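PDB 2IBP: citrate synthase from Pyrobaculum aerophilum, which probably catalyses the condensation of oxaloacetate with acetyl-CoA and water to give citrate and free CoA, a step of the tricarboxylic acid cycle. Local coordinates for residues 88-93 with 150-155; 162-167 with 172-177; 325-330 with 346-351. All coordinates share one frame; numbering follows the deposited sequence. Where two conformers were deposited one is given.

Contact 1: 88-93 with 150-155; sequences KKYREL and IAEKLV
Tyr90, on helix 77-90, and Lys153, within helix 141-169, bring the two backbones close, with their CA atoms 5.5 Å apart. The side chain of Lys153 runs in extended form across one face of the Tyr90 ring. Its CG sits over the ring centre, 3.6 Å from the centroid and 11° off the normal, a CH-pi contact, and its CE lies 3.8 Å from CE1 of Tyr90. With CG of Tyr90 beside the backbone N (chi1 -59°), the ring is carried toward helix 141-169 and its rim reaches Glu152. There OE1 of Glu152 lies near the ring plane, 3.6 Å from CE2 of Tyr90, with the carboxylate turned 49° from the ring. One water joins the two polar ends, lying 2.7 Å from OH of Tyr90 and donating to OE1 of Glu152 at 2.6 Å. The stronger partners lie outside: Glu152 also binds Arg86 of helix 77-90 and Tyr71, while NZ of Lys153 forms salt bridges with Asp124 and Asp126. Residues 88-93 and 150-155 thus meet through Lys153 methylenes on the Tyr90 face and one water bridge, without a direct hydrogen bond, and the charges of Glu152 and Lys153 are probably balanced by Arg86 and the two aspartates.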
loop_
_atom_site.group_PDB
_atom_site.type_symbol
_atom_site.label_atom_id
_atom_site.label_comp_id
_atom_site.label_asym_id
_atom_site.label_seq_id
_atom_site.Cartn_x
_atom_site.Cartn_y
_atom_site.Cartn_z
ATOM N N LYS A 88 -5.994 26.176 -4.393
ATOM C CA LYS A 88 -7.397 26.452 -4.683
ATOM C C LYS A 88 -7.805 25.907 -6.048
ATOM O O LYS A 88 -8.902 25.366 -6.203
ATOM C CB LYS A 88 -7.680 27.944 -4.567
ATOM C CG LYS A 88 -7.774 28.404 -3.152
ATOM C CD LYS A 88 -7.871 29.904 -3.039
ATOM C CE LYS A 88 -8.123 30.303 -1.612
ATOM N NZ LYS A 88 -8.276 31.769 -1.480
ATOM N N LYS A 89 -6.943 26.097 -7.048
ATOM C CA LYS A 89 -7.188 25.607 -8.396
ATOM C C LYS A 89 -7.240 24.071 -8.406
ATOM O O LYS A 89 -8.007 23.472 -9.156
ATOM C CB LYS A 89 -6.072 26.064 -9.335
ATOM C CG LYS A 89 -6.278 25.676 -10.787
ATOM C CD LYS A 89 -5.128 26.163 -11.673
ATOM C CE LYS A 89 -3.809 25.474 -11.317
ATOM N NZ LYS A 89 -2.701 25.851 -12.245
ATOM N N TYR A 90 -6.428 23.451 -7.563
ATOM C CA TYR A 90 -6.364 21.996 -7.534
ATOM C C TYR A 90 -7.476 21.310 -6.769
ATOM O O TYR A 90 -7.636 20.099 -6.891
ATOM C CB TYR A 90 -5.054 21.522 -6.915
ATOM C CG TYR A 90 -3.812 21.980 -7.615
ATOM C CD1 TYR A 90 -3.766 22.080 -8.993
ATOM C CD2 TYR A 90 -2.638 22.131 -6.906
ATOM C CE1 TYR A 90 -2.599 22.477 -9.626
ATOM C CE2 TYR A 90 -1.471 22.483 -7.522
ATOM C CZ TYR A 90 -1.452 22.648 -8.877
ATOM O OH TYR A 90 -0.277 23.026 -9.472
ATOM N N ARG A 91 -8.242 22.049 -5.978
ATOM C CA ARG A 91 -9.268 21.417 -5.144
ATOM C C ARG A 91 -10.272 20.573 -5.898
ATOM O O ARG A 91 -10.714 19.537 -5.396
ATOM C CB ARG A 91 -10.041 22.460 -4.344
ATOM C CG ARG A 91 -9.227 23.161 -3.327
ATOM C CD ARG A 91 -10.064 24.231 -2.681
ATOM N NE ARG A 91 -9.315 24.954 -1.669
ATOM C CZ ARG A 91 -9.753 26.053 -1.062
ATOM N NH1 ARG A 91 -10.898 26.605 -1.431
ATOM N NH2 ARG A 91 -9.020 26.624 -0.132
ATOM N N GLU A 92 -10.706 21.026 -7.063
ATOM C CA GLU A 92 -11.749 20.319 -7.797
ATOM C C GLU A 92 -11.221 19.008 -8.354
ATOM O O GLU A 92 -10.038 18.901 -8.684
ATOM C CB GLU A 92 -12.310 21.180 -8.922
ATOM C CG GLU A 92 -13.488 20.577 -9.667
ATOM C CD GLU A 92 -14.678 20.227 -8.784
ATOM O OE1 GLU A 92 -15.644 21.017 -8.750
ATOM O OE2 GLU A 92 -14.636 19.192 -8.088
ATOM N N LEU A 93 -12.095 18.010 -8.392
ATOM C CA LEU A 93 -11.728 16.701 -8.865
ATOM C C LEU A 93 -12.128 16.532 -10.319
ATOM O O LEU A 93 -13.044 17.191 -10.824
ATOM C CB LEU A 93 -12.420 15.629 -8.013
ATOM C CG LEU A 93 -12.156 15.728 -6.518
ATOM C CD1 LEU A 93 -13.039 14.713 -5.750
ATOM C CD2 LEU A 93 -10.668 15.551 -6.216
ATOM N N ILE A 150 2.293 17.495 -8.111
ATOM C CA ILE A 150 1.412 16.370 -7.776
ATOM C C ILE A 150 1.161 16.289 -6.281
ATOM O O ILE A 150 0.026 16.033 -5.839
ATOM C CB ILE A 150 1.970 15.042 -8.326
ATOM C CG1 ILE A 150 1.999 15.111 -9.860
ATOM C CG2 ILE A 150 1.132 13.849 -7.831
ATOM C CD1 ILE A 150 2.940 14.115 -10.538
ATOM N N ALA A 151 2.219 16.472 -5.504
ATOM C CA ALA A 151 2.117 16.483 -4.042
ATOM C C ALA A 151 1.122 17.565 -3.596
ATOM O O ALA A 151 0.229 17.303 -2.778
ATOM C CB ALA A 151 3.479 16.685 -3.397
ATOM N N GLU A 152 1.225 18.762 -4.171
ATOM C CA GLU A 152 0.275 19.834 -3.856
ATOM C C GLU A 152 -1.167 19.445 -4.209
ATOM O O GLU A 152 -2.091 19.679 -3.443
ATOM C CB GLU A 152 0.654 21.122 -4.601
ATOM C CG GLU A 152 1.918 21.733 -4.113
ATOM C CD GLU A 152 2.239 23.055 -4.782
ATOM O OE1 GLU A 152 1.467 23.505 -5.666
ATOM O OE2 GLU A 152 3.245 23.664 -4.374
ATOM N N LYS A 153 -1.345 18.790 -5.346
ATOM C CA LYS A 153 -2.666 18.383 -5.778
ATOM C C LYS A 153 -3.267 17.408 -4.794
ATOM O O LYS A 153 -4.448 17.483 -4.484
ATOM C CB LYS A 153 -2.631 17.753 -7.152
ATOM C CG LYS A 153 -2.396 18.735 -8.260
ATOM C CD LYS A 153 -2.244 18.000 -9.548
ATOM C CE LYS A 153 -1.950 18.903 -10.695
ATOM N NZ LYS A 153 -1.703 18.048 -11.895
ATOM N N LEU A 154 -2.466 16.449 -4.342
ATOM C CA LEU A 154 -2.967 15.464 -3.370
ATOM C C LEU A 154 -3.423 16.123 -2.051
ATOM O O LEU A 154 -4.461 15.778 -1.483
ATOM C CB LEU A 154 -1.876 14.421 -3.115
ATOM C CG LEU A 154 -1.825 13.362 -4.221
ATOM C CD1 LEU A 154 -0.468 12.702 -4.363
ATOM C CD2 LEU A 154 -2.924 12.308 -4.046
ATOM N N VAL A 155 -2.653 17.087 -1.584
ATOM C CA VAL A 155 -2.996 17.796 -0.358
ATOM C C VAL A 155 -4.282 18.616 -0.599
ATOM O O VAL A 155 -5.188 18.653 0.234
ATOM C CB VAL A 155 -1.836 18.700 0.059
ATOM C CG1 VAL A 155 -2.240 19.595 1.248
ATOM C CG2 VAL A 155 -0.614 17.853 0.386
HETATM O O HOH W 1 2.099 23.172 -8.117
#

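Contact 2: 162-167 with 172-177; sequences VAYHYR and LEVVRP
Tyr164 lays one face of its ring against Val174, whose CB stands 4.0 Å from the ring centroid, displaced toward the rim, in a CH-pi contact; CG1 of Val174 packs nearer CG of the ring. The carbonyl O of Val175 comes to the ring edge, 3.5 Å from CE1 of Tyr164. At the far end, OH of Tyr164 lies 3.3 Å from CD of Pro177 and beside CG of Arg176, and its polar partner is Glu92, shared by the Arg176 guanidinium in one of two conformers.

One helical turn on, Arg167 folds back on itself, its chain bent at chi2 (-68°) and chi3 (-64°), which turns NE onto the carbonyl O of Glu173 at 3.0 Å. The bond is fairly straight (163°) and lies in the guanidinium plane; NH2 adds a weak second bond to the same oxygen. CD1 of Leu172 covers one face of the guanidinium and CG2 of Val175 the opposite face, each 3.7 Å from CZ of Arg167. A methionine in place of Arg167 would probably leave the Glu173 carbonyl without this donor and the loop freer to shift. The backbone closes the turn through Leu172 N to Arg167 O, 2.8 Å. The loop 172-177 therefore doubles back along the end of helix 141-169, while Val175 and Pro177 touch helix 183-192, whose Met191 carbonyl accepts a bond from NH1 of Arg167.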
loop_
_atom_site.group_PDB
_atom_site.type_symbol
_atom_site.label_atom_id
_atom_site.label_comp_id
_atom_site.label_asym_id
_atom_site.label_seq_id
_atom_site.Cartn_x
_atom_site.Cartn_y
_atom_site.Cartn_z
ATOM N N VAL A 162 -13.299 13.610 0.410
ATOM C CA VAL A 162 -14.027 13.323 1.639
ATOM C C VAL A 162 -15.420 13.939 1.631
ATOM O O VAL A 162 -16.420 13.266 1.901
ATOM C CB VAL A 162 -13.216 13.774 2.860
ATOM C CG1 VAL A 162 -14.027 13.608 4.158
ATOM C CG2 VAL A 162 -11.875 13.024 2.924
ATOM N N ALA A 163 -15.483 15.243 1.365
ATOM C CA ALA A 163 -16.747 15.967 1.368
ATOM C C ALA A 163 -17.726 15.456 0.313
ATOM O O ALA A 163 -18.919 15.290 0.597
ATOM C CB ALA A 163 -16.506 17.464 1.182
ATOM N N TYR A 164 -17.235 15.159 -0.899
ATOM C CA TYR A 164 -18.115 14.671 -1.955
ATOM C C TYR A 164 -18.705 13.325 -1.563
ATOM O O TYR A 164 -19.886 13.085 -1.737
ATOM C CB TYR A 164 -17.360 14.517 -3.263
ATOM C CG TYR A 164 -17.153 15.792 -4.050
ATOM C CD1 TYR A 164 -17.315 17.035 -3.462
ATOM C CD2 TYR A 164 -16.671 15.748 -5.356
ATOM C CE1 TYR A 164 -17.123 18.209 -4.189
ATOM C CE2 TYR A 164 -16.439 16.916 -6.076
ATOM C CZ TYR A 164 -16.655 18.145 -5.475
ATOM O OH TYR A 164 -16.399 19.325 -6.160
ATOM N N HIS A 165 -17.884 12.488 -0.945
ATOM C CA HIS A 165 -18.394 11.212 -0.499
ATOM C C HIS A 165 -19.461 11.427 0.564
ATOM O O HIS A 165 -20.526 10.793 0.529
ATOM C CB HIS A 165 -17.300 10.335 0.050
ATOM C CG HIS A 165 -17.776 8.960 0.357
ATOM N ND1 HIS A 165 -18.294 8.622 1.584
ATOM C CD2 HIS A 165 -17.962 7.884 -0.445
ATOM C CE1 HIS A 165 -18.707 7.367 1.551
ATOM N NE2 HIS A 165 -18.522 6.898 0.330
ATOM N N TYR A 166 -19.184 12.316 1.514
ATOM C CA TYR A 166 -20.163 12.606 2.562
ATOM C C TYR A 166 -21.496 13.006 1.944
ATOM O O TYR A 166 -22.533 12.457 2.289
ATOM C CB TYR A 166 -19.666 13.665 3.525
ATOM C CG TYR A 166 -20.738 14.118 4.478
ATOM C CD1 TYR A 166 -21.171 13.285 5.494
ATOM C CD2 TYR A 166 -21.373 15.344 4.310
ATOM C CE1 TYR A 166 -22.195 13.668 6.335
ATOM C CE2 TYR A 166 -22.364 15.753 5.174
ATOM C CZ TYR A 166 -22.793 14.902 6.161
ATOM O OH TYR A 166 -23.808 15.316 7.012
ATOM N N ARG A 167 -21.459 13.974 1.040
ATOM C CA ARG A 167 -22.668 14.456 0.381
ATOM C C ARG A 167 -23.391 13.331 -0.344
ATOM O O ARG A 167 -24.590 13.158 -0.177
ATOM C CB ARG A 167 -22.316 15.564 -0.607
ATOM C CG ARG A 167 -21.649 16.766 0.023
ATOM C CD ARG A 167 -22.561 17.545 0.936
ATOM N NE ARG A 167 -23.692 18.145 0.221
ATOM C CZ ARG A 167 -24.558 18.965 0.809
ATOM N NH1 ARG A 167 -24.404 19.286 2.087
ATOM N NH2 ARG A 167 -25.556 19.466 0.117
ATOM N N LEU A 172 -27.222 13.702 -1.115
ATOM C CA LEU A 172 -27.215 15.143 -1.390
ATOM C C LEU A 172 -26.338 15.433 -2.600
ATOM O O LEU A 172 -25.539 14.592 -3.017
ATOM C CB LEU A 172 -26.665 15.908 -0.187
ATOM C CG LEU A 172 -27.345 15.629 1.150
ATOM C CD1 LEU A 172 -26.611 16.325 2.279
ATOM C CD2 LEU A 172 -28.823 16.011 1.099
ATOM N N GLU A 173 -26.560 16.590 -3.220
ATOM C CA GLU A 173 -25.742 17.010 -4.354
ATOM C C GLU A 173 -24.425 17.503 -3.790
ATOM O O GLU A 173 -24.379 18.004 -2.659
ATOM C CB GLU A 173 -26.420 18.136 -5.143
ATOM C CG GLU A 173 -27.721 17.710 -5.812
ATOM C CD GLU A 173 -27.503 16.621 -6.845
ATOM O OE1 GLU A 173 -26.459 16.655 -7.529
ATOM O OE2 GLU A 173 -28.378 15.737 -6.981
ATOM N N VAL A 174 -23.351 17.348 -4.550
ATOM C CA VAL A 174 -22.070 17.798 -4.058
ATOM C C VAL A 174 -22.089 19.315 -3.960
ATOM O O VAL A 174 -22.897 20.000 -4.608
ATOM C CB VAL A 174 -20.853 17.364 -4.919
ATOM C CG1 VAL A 174 -20.770 15.832 -5.014
ATOM C CG2 VAL A 174 -20.899 18.001 -6.292
ATOM N N VAL A 175 -21.255 19.802 -3.061
ATOM C CA VAL A 175 -20.995 21.227 -2.908
ATOM C C VAL A 175 -19.568 21.406 -3.370
ATOM O O VAL A 175 -18.603 20.975 -2.725
ATOM C CB VAL A 175 -21.219 21.725 -1.487
ATOM C CG1 VAL A 175 -20.818 23.187 -1.359
ATOM C CG2 VAL A 175 -22.696 21.547 -1.088
ATOM N N ARG A 176 -19.425 22.073 -4.500
ATOM C CA ARG A 176 -18.107 22.234 -5.070
ATOM C C ARG A 176 -17.281 23.260 -4.315
ATOM O O ARG A 176 -17.825 24.083 -3.574
ATOM C CB ARG A 176 -18.188 22.505 -6.569
ATOM C CG ARG A 176 -18.816 21.327 -7.305
ATOM C CD ARG A 176 -18.822 21.472 -8.808
ATOM N NE ARG A 176 -19.499 20.331 -9.420
ATOM C CZ ARG A 176 -18.918 19.168 -9.707
ATOM N NH1 ARG A 176 -17.628 18.977 -9.459
ATOM N NH2 ARG A 176 -19.629 18.191 -10.256
ATOM N N PRO A 177 -15.949 23.166 -4.444
ATOM C CA PRO A 177 -15.083 24.045 -3.676
ATOM C C PRO A 177 -15.263 25.519 -3.956
ATOM O O PRO A 177 -15.394 25.922 -5.117
ATOM C CB PRO A 177 -13.671 23.625 -4.087
ATOM C CG PRO A 177 -13.811 22.298 -4.735
ATOM C CD PRO A 177 -15.181 22.230 -5.299
#

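Contact 3: 325-330 with 346-351; sequences AIEQEV and DFWSGI
Phe347 pushes the end of its ring against helix 319-332, where it meets Ile326 and Glu327. CG2 of Ile326 lies at the ring edge, near its plane, 3.8 Å from CZ of Phe347. The same CZ is 3.7 Å from the backbone N of Glu327, and CB of Glu327 packs on CE2 of the ring at 3.9 Å. The ring gets this far because its CG stands anti to the backbone N (chi1 -173°), extending the side chain toward the helix, although the CA atoms of Glu327 and Phe347 remain 8.7 Å apart.

Beside it, Trp348 offers an edge to Glu327. CD of the carboxylate lies near the indole plane, 3.8 Å from CZ2 of Trp348, and the carboxylate and indole planes are perpendicular. The two rings also touch each other: CD2 of Phe347 sits 3.5 Å above one face of the indole, toward its rim, while CD2 of Trp348 lies at the edge of the phenyl ring.

No hydrogen bond spans the two segments directly, and the polar groups are fixed from the next shell. OH of Tyr295 bonds both to OE2 of Glu327 and to NE1 of Trp348, linking them indirectly, and Lys303 forms a salt bridge with OE2. This pairing is likely to favour the charged form of the buried carboxylate. On the other segment, Tyr260 holds the carbonyl of Phe347, and Asn344 binds the backbone N of Asp346, a predicted active-site residue. Phe347 and Trp348 thus pack against helix 319-332 from the chain leading into helix 349-356. Both rings also touch Ala323 on helix 319-332, and helix 252-263 closes another flank, placing Tyr260 and Ile263 against Ile326 and Asn253 against Asp346.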
loop_
_atom_site.group_PDB
_atom_site.type_symbol
_atom_site.label_atom_id
_atom_site.label_comp_id
_atom_site.label_asym_id
_atom_site.label_seq_id
_atom_site.Cartn_x
_atom_site.Cartn_y
_atom_site.Cartn_z
ATOM N N ALA A 325 -13.075 15.561 33.401
ATOM C CA ALA A 325 -13.101 14.892 34.701
ATOM C C ALA A 325 -12.122 13.726 34.725
ATOM O O ALA A 325 -11.366 13.548 35.676
ATOM C CB ALA A 325 -14.511 14.422 35.011
ATOM N N ILE A 326 -12.139 12.945 33.654
ATOM C CA ILE A 326 -11.248 11.818 33.525
ATOM C C ILE A 326 -9.810 12.292 33.451
ATOM O O ILE A 326 -8.930 11.758 34.124
ATOM C CB ILE A 326 -11.612 10.996 32.296
ATOM C CG1 ILE A 326 -12.967 10.310 32.527
ATOM C CG2 ILE A 326 -10.519 9.954 31.979
ATOM C CD1 ILE A 326 -13.508 9.603 31.323
ATOM N N GLU A 327 -9.571 13.317 32.641
ATOM C CA GLU A 327 -8.228 13.860 32.516
ATOM C C GLU A 327 -7.662 14.286 33.869
ATOM O O GLU A 327 -6.534 13.952 34.204
ATOM C CB GLU A 327 -8.213 15.065 31.567
ATOM C CG GLU A 327 -6.813 15.556 31.293
ATOM C CD GLU A 327 -6.712 17.059 31.253
ATOM O OE1 GLU A 327 -7.418 17.729 32.035
ATOM O OE2 GLU A 327 -5.838 17.566 30.528
ATOM N N GLN A 328 -8.452 15.026 34.646
ATOM C CA GLN A 328 -8.008 15.495 35.955
ATOM C C GLN A 328 -7.617 14.342 36.878
ATOM O O GLN A 328 -6.560 14.378 37.521
ATOM C CB GLN A 328 -9.086 16.369 36.577
ATOM C CG GLN A 328 -9.273 17.677 35.807
ATOM C CD GLN A 328 -10.551 18.417 36.165
ATOM O OE1 GLN A 328 -10.944 19.358 35.472
ATOM N NE2 GLN A 328 -11.225 17.973 37.221
ATOM N N GLU A 329 -8.396 13.270 36.834
ATOM C CA GLU A 329 -8.113 12.101 37.654
ATOM C C GLU A 329 -6.836 11.413 37.196
ATOM O O GLU A 329 -5.981 11.057 38.016
ATOM C CB GLU A 329 -9.300 11.138 37.657
ATOM C CG GLU A 329 -10.531 11.720 38.344
ATOM C CD GLU A 329 -10.290 12.063 39.818
ATOM O OE1 GLU A 329 -9.441 11.409 40.467
ATOM O OE2 GLU A 329 -10.987 12.958 40.340
ATOM N N VAL A 330 -6.673 11.289 35.882
ATOM C CA VAL A 330 -5.467 10.681 35.328
ATOM C C VAL A 330 -4.214 11.464 35.745
ATOM O O VAL A 330 -3.207 10.873 36.146
ATOM C CB VAL A 330 -5.524 10.595 33.790
ATOM C CG1 VAL A 330 -4.115 10.390 33.208
ATOM C CG2 VAL A 330 -6.493 9.519 33.348
ATOM N N ASP A 346 -5.911 11.749 20.805
ATOM C CA ASP A 346 -7.151 10.992 20.595
ATOM C C ASP A 346 -8.131 11.134 21.771
ATOM O O ASP A 346 -9.324 10.884 21.636
ATOM C CB ASP A 346 -6.838 9.515 20.367
ATOM C CG ASP A 346 -5.990 9.280 19.136
ATOM O OD1 ASP A 346 -6.069 10.097 18.186
ATOM O OD2 ASP A 346 -5.243 8.275 19.125
ATOM N N PHE A 347 -7.599 11.478 22.938
ATOM C CA PHE A 347 -8.419 11.655 24.127
ATOM C C PHE A 347 -9.425 12.781 23.933
ATOM O O PHE A 347 -10.530 12.743 24.505
ATOM C CB PHE A 347 -7.503 11.960 25.309
ATOM C CG PHE A 347 -8.196 12.013 26.637
ATOM C CD1 PHE A 347 -8.241 10.897 27.450
ATOM C CD2 PHE A 347 -8.729 13.195 27.108
ATOM C CE1 PHE A 347 -8.838 10.960 28.680
ATOM C CE2 PHE A 347 -9.334 13.248 28.330
ATOM C CZ PHE A 347 -9.378 12.130 29.118
ATOM N N TRP A 348 -9.068 13.752 23.095
ATOM C CA TRP A 348 -9.853 14.953 22.919
ATOM C C TRP A 348 -10.422 15.195 21.537
ATOM O O TRP A 348 -11.470 15.802 21.414
ATOM C CB TRP A 348 -8.976 16.191 23.185
ATOM C CG TRP A 348 -8.484 16.328 24.561
ATOM C CD1 TRP A 348 -7.239 16.055 25.016
ATOM C CD2 TRP A 348 -9.259 16.711 25.704
ATOM N NE1 TRP A 348 -7.168 16.289 26.367
ATOM C CE2 TRP A 348 -8.399 16.682 26.819
ATOM C CE3 TRP A 348 -10.585 17.112 25.884
ATOM C CZ2 TRP A 348 -8.825 17.023 28.100
ATOM C CZ3 TRP A 348 -11.008 17.436 27.156
ATOM C CH2 TRP A 348 -10.124 17.389 28.245
ATOM N N SER A 349 -9.697 14.765 20.497
ATOM C CA SER A 349 -9.993 15.211 19.135
ATOM C C SER A 349 -11.311 14.841 18.479
ATOM O O SER A 349 -11.720 15.515 17.542
ATOM C CB SER A 349 -8.854 14.838 18.200
ATOM O OG SER A 349 -8.866 13.459 17.953
ATOM N N GLY A 350 -12.008 13.825 18.989
ATOM C CA GLY A 350 -13.298 13.446 18.430
ATOM C C GLY A 350 -14.455 14.284 18.926
ATOM O O GLY A 350 -15.519 14.318 18.308
ATOM N N ILE A 351 -14.228 15.028 20.003
ATOM C CA ILE A 351 -15.305 15.795 20.631
ATOM C C ILE A 351 -15.852 16.904 19.740
ATOM O O ILE A 351 -17.051 16.960 19.445
ATOM C CB ILE A 351 -14.858 16.345 21.982
ATOM C CG1 ILE A 351 -14.549 15.178 22.945
ATOM C CG2 ILE A 351 -15.929 17.293 22.541
ATOM C CD1 ILE A 351 -13.941 15.599 24.266
#

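In the fold
Contacts 1 and 2 share helix 141-169, their centres 16 Å apart. Glu92 joins them: its OE2 lies 2.6 Å from OH of Tyr164, a probable hydrogen bond, and, in one conformer of Arg176, its OE1 forms a salt bridge of 2.9 Å with NH1. Both lie away from the annotated sites. Contact 3 lies 35 Å from contact 1 and 31 Å from contact 2 between centres. Its residues 346-351 include Asp346, predicted catalytic but not touching 325-330. Between side chains, Phe347 is about 10 Å from His289, likewise predicted, and Glu327 about 7 Å from Glu304, a magnesium ligand that holds no ion in this chain. A bound magnesium ion lies about 12 Å from the Trp348 side chain.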